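Local coordinates for oxalate oxidase 1 (Hordeum vulgare, PDB 1FI2), which oxidises oxalate with molecular oxygen to carbon dioxide and hydrogen peroxide at a manganese centre, and also has superoxide dismutase activity, at residues A[98-103]-A[148-153]. Residues are numbered along the deposited sequence; the frame is centred on the assembly and turned at random.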
loop_
_atom_site.group_PDB
_atom_site.type_symbol
_atom_site.label_atom_id
_atom_site.label_comp_id
_atom_site.label_asym_id
_atom_site.label_seq_id
_atom_site.Cartn_x
_atom_site.Cartn_y
_atom_site.Cartn_z
ATOM N N MET A 98 -5.772 -10.044 23.350
ATOM C CA MET A 98 -6.232 -9.813 24.711
ATOM C C MET A 98 -6.337 -11.154 25.439
ATOM O O MET A 98 -6.888 -12.100 24.878
ATOM C CB MET A 98 -7.578 -9.081 24.767
ATOM C CG MET A 98 -8.014 -8.823 26.206
ATOM S SD MET A 98 -9.641 -8.069 26.360
ATOM C CE MET A 98 -9.239 -6.346 26.105
ATOM N N VAL A 99 -5.828 -11.212 26.665
ATOM C CA VAL A 99 -5.989 -12.435 27.462
ATOM C C VAL A 99 -7.382 -12.403 28.085
ATOM O O VAL A 99 -7.764 -11.388 28.669
ATOM C CB VAL A 99 -4.897 -12.554 28.530
ATOM C CG1 VAL A 99 -5.192 -13.653 29.546
ATOM C CG2 VAL A 99 -3.556 -12.828 27.857
ATOM N N MET A 100 -8.132 -13.487 27.933
ATOM C CA MET A 100 -9.485 -13.530 28.475
ATOM C C MET A 100 -9.555 -14.174 29.850
ATOM O O MET A 100 -10.364 -13.765 30.684
ATOM C CB MET A 100 -10.416 -14.235 27.494
ATOM C CG MET A 100 -10.656 -13.497 26.191
ATOM S SD MET A 100 -11.136 -11.779 26.359
ATOM C CE MET A 100 -12.134 -11.766 27.848
ATOM N N LYS A 101 -8.733 -15.194 30.072
ATOM C CA LYS A 101 -8.706 -15.855 31.375
ATOM C C LYS A 101 -7.330 -16.469 31.606
ATOM O O LYS A 101 -6.650 -16.840 30.648
ATOM C CB LYS A 101 -9.815 -16.887 31.493
ATOM C CG LYS A 101 -9.534 -18.291 31.002
ATOM C CD LYS A 101 -10.766 -19.179 31.116
ATOM C CE LYS A 101 -11.216 -19.403 32.542
ATOM N NZ LYS A 101 -10.319 -20.305 33.310
ATOM N N GLY A 102 -6.923 -16.560 32.865
ATOM C CA GLY A 102 -5.646 -17.162 33.211
ATOM C C GLY A 102 -4.482 -16.187 33.184
ATOM O O GLY A 102 -4.639 -14.970 33.160
ATOM N N GLU A 103 -3.279 -16.747 33.303
ATOM C CA GLU A 103 -2.039 -15.992 33.365
ATOM C C GLU A 103 -1.063 -16.489 32.299
ATOM O O GLU A 103 -0.607 -17.634 32.368
ATOM C CB GLU A 103 -1.389 -16.136 34.745
ATOM C CG GLU A 103 -2.279 -15.779 35.921
ATOM C CD GLU A 103 -1.622 -16.001 37.266
ATOM O OE1 GLU A 103 -1.135 -15.011 37.844
ATOM O OE2 GLU A 103 -1.605 -17.153 37.743
ATOM N N TYR A 148 -6.894 -18.623 28.253
ATOM C CA TYR A 148 -7.277 -18.439 26.848
ATOM C C TYR A 148 -7.165 -16.971 26.452
ATOM O O TYR A 148 -7.270 -16.068 27.280
ATOM C CB TYR A 148 -8.619 -19.049 26.529
ATOM C CG TYR A 148 -9.903 -18.279 26.599
ATOM C CD1 TYR A 148 -10.359 -17.535 25.515
ATOM C CD2 TYR A 148 -10.705 -18.308 27.734
ATOM C CE1 TYR A 148 -11.552 -16.834 25.567
ATOM C CE2 TYR A 148 -11.898 -17.613 27.806
ATOM C CZ TYR A 148 -12.316 -16.881 26.716
ATOM O OH TYR A 148 -13.502 -16.182 26.781
ATOM N N MET A 149 -6.867 -16.764 25.175
ATOM C CA MET A 149 -6.741 -15.433 24.603
ATOM C C MET A 149 -7.411 -15.396 23.231
ATOM O O MET A 149 -7.602 -16.435 22.597
ATOM C CB MET A 149 -5.268 -15.045 24.439
ATOM C CG MET A 149 -4.486 -15.980 23.538
ATOM S SD MET A 149 -2.745 -15.567 23.370
ATOM C CE MET A 149 -2.296 -16.555 21.938
ATOM N N VAL A 150 -7.849 -14.222 22.813
ATOM C CA VAL A 150 -8.400 -13.988 21.483
ATOM C C VAL A 150 -7.569 -12.876 20.841
ATOM O O VAL A 150 -7.371 -11.839 21.480
ATOM C CB VAL A 150 -9.883 -13.595 21.513
ATOM C CG1 VAL A 150 -10.378 -13.264 20.109
ATOM C CG2 VAL A 150 -10.759 -14.691 22.111
ATOM N N VAL A 151 -7.034 -13.114 19.646
ATOM C CA VAL A 151 -6.200 -12.131 18.972
ATOM C C VAL A 151 -6.765 -11.760 17.602
ATOM O O VAL A 151 -7.519 -12.515 16.990
ATOM C CB VAL A 151 -4.746 -12.610 18.802
ATOM C CG1 VAL A 151 -4.143 -13.154 20.092
ATOM C CG2 VAL A 151 -4.630 -13.662 17.706
ATOM N N SER A 152 -6.339 -10.604 17.104
ATOM C CA SER A 152 -6.716 -10.127 15.784
ATOM C C SER A 152 -5.435 -9.877 14.988
ATOM O O SER A 152 -4.369 -9.691 15.570
ATOM C CB SER A 152 -7.542 -8.848 15.835
ATOM O OG SER A 152 -8.767 -9.039 16.517
ATOM N N PHE A 153 -5.560 -9.921 13.670
ATOM C CA PHE A 153 -4.435 -9.710 12.780
ATOM C C PHE A 153 -4.818 -8.677 11.719
ATOM O O PHE A 153 -5.985 -8.550 11.357
ATOM C CB PHE A 153 -4.013 -10.975 12.031
ATOM C CG PHE A 153 -3.613 -12.130 12.904
ATOM C CD1 PHE A 153 -4.557 -13.051 13.323
ATOM C CD2 PHE A 153 -2.296 -12.287 13.306
ATOM C CE1 PHE A 153 -4.198 -14.111 14.133
ATOM C CE2 PHE A 153 -1.932 -13.345 14.118
ATOM C CZ PHE A 153 -2.880 -14.261 14.527
#
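Tyr148 lays one face of its ring against Met100, whose CB stands 3.5 Å from the ring centroid and 20° off the normal, a CH-pi contact offset toward the rim. With CG of Met100 anti to its carbonyl carbon (chi1 -67°), that methylene reaches the ring as well, 3.5 Å from Tyr148 CE1. Lys101 runs across at about a right angle, its CD meeting the ring edge in plane, 3.5 Å from Tyr148 CD2; its NZ is hydrogen-bonded to Glu146 O. Arg76 makes a cation-pi contact with the Tyr148 ring. Losing that ring to an alanine here is likely to leave Met100 CB and the Lys101 methylenes without their aromatic partner and open a gap where it lay. The backbone explains why two consecutive side chains meet one ring: Tyr148 O accepts from both Met100 N (2.8 Å) and Lys101 N (3.3 Å), while Tyr148 N donates to Lys101 O (3.0 Å). Before this shift, Met98 and Val150 bond reciprocally. Met98 and Met100 pack on Val150 and Met100 of the second subunit. Met100 and Lys101 both facing Tyr148 make a classic beta bulge in the antiparallel pairing of strands 95-101 and 147-153, within the cupin beta-jellyroll.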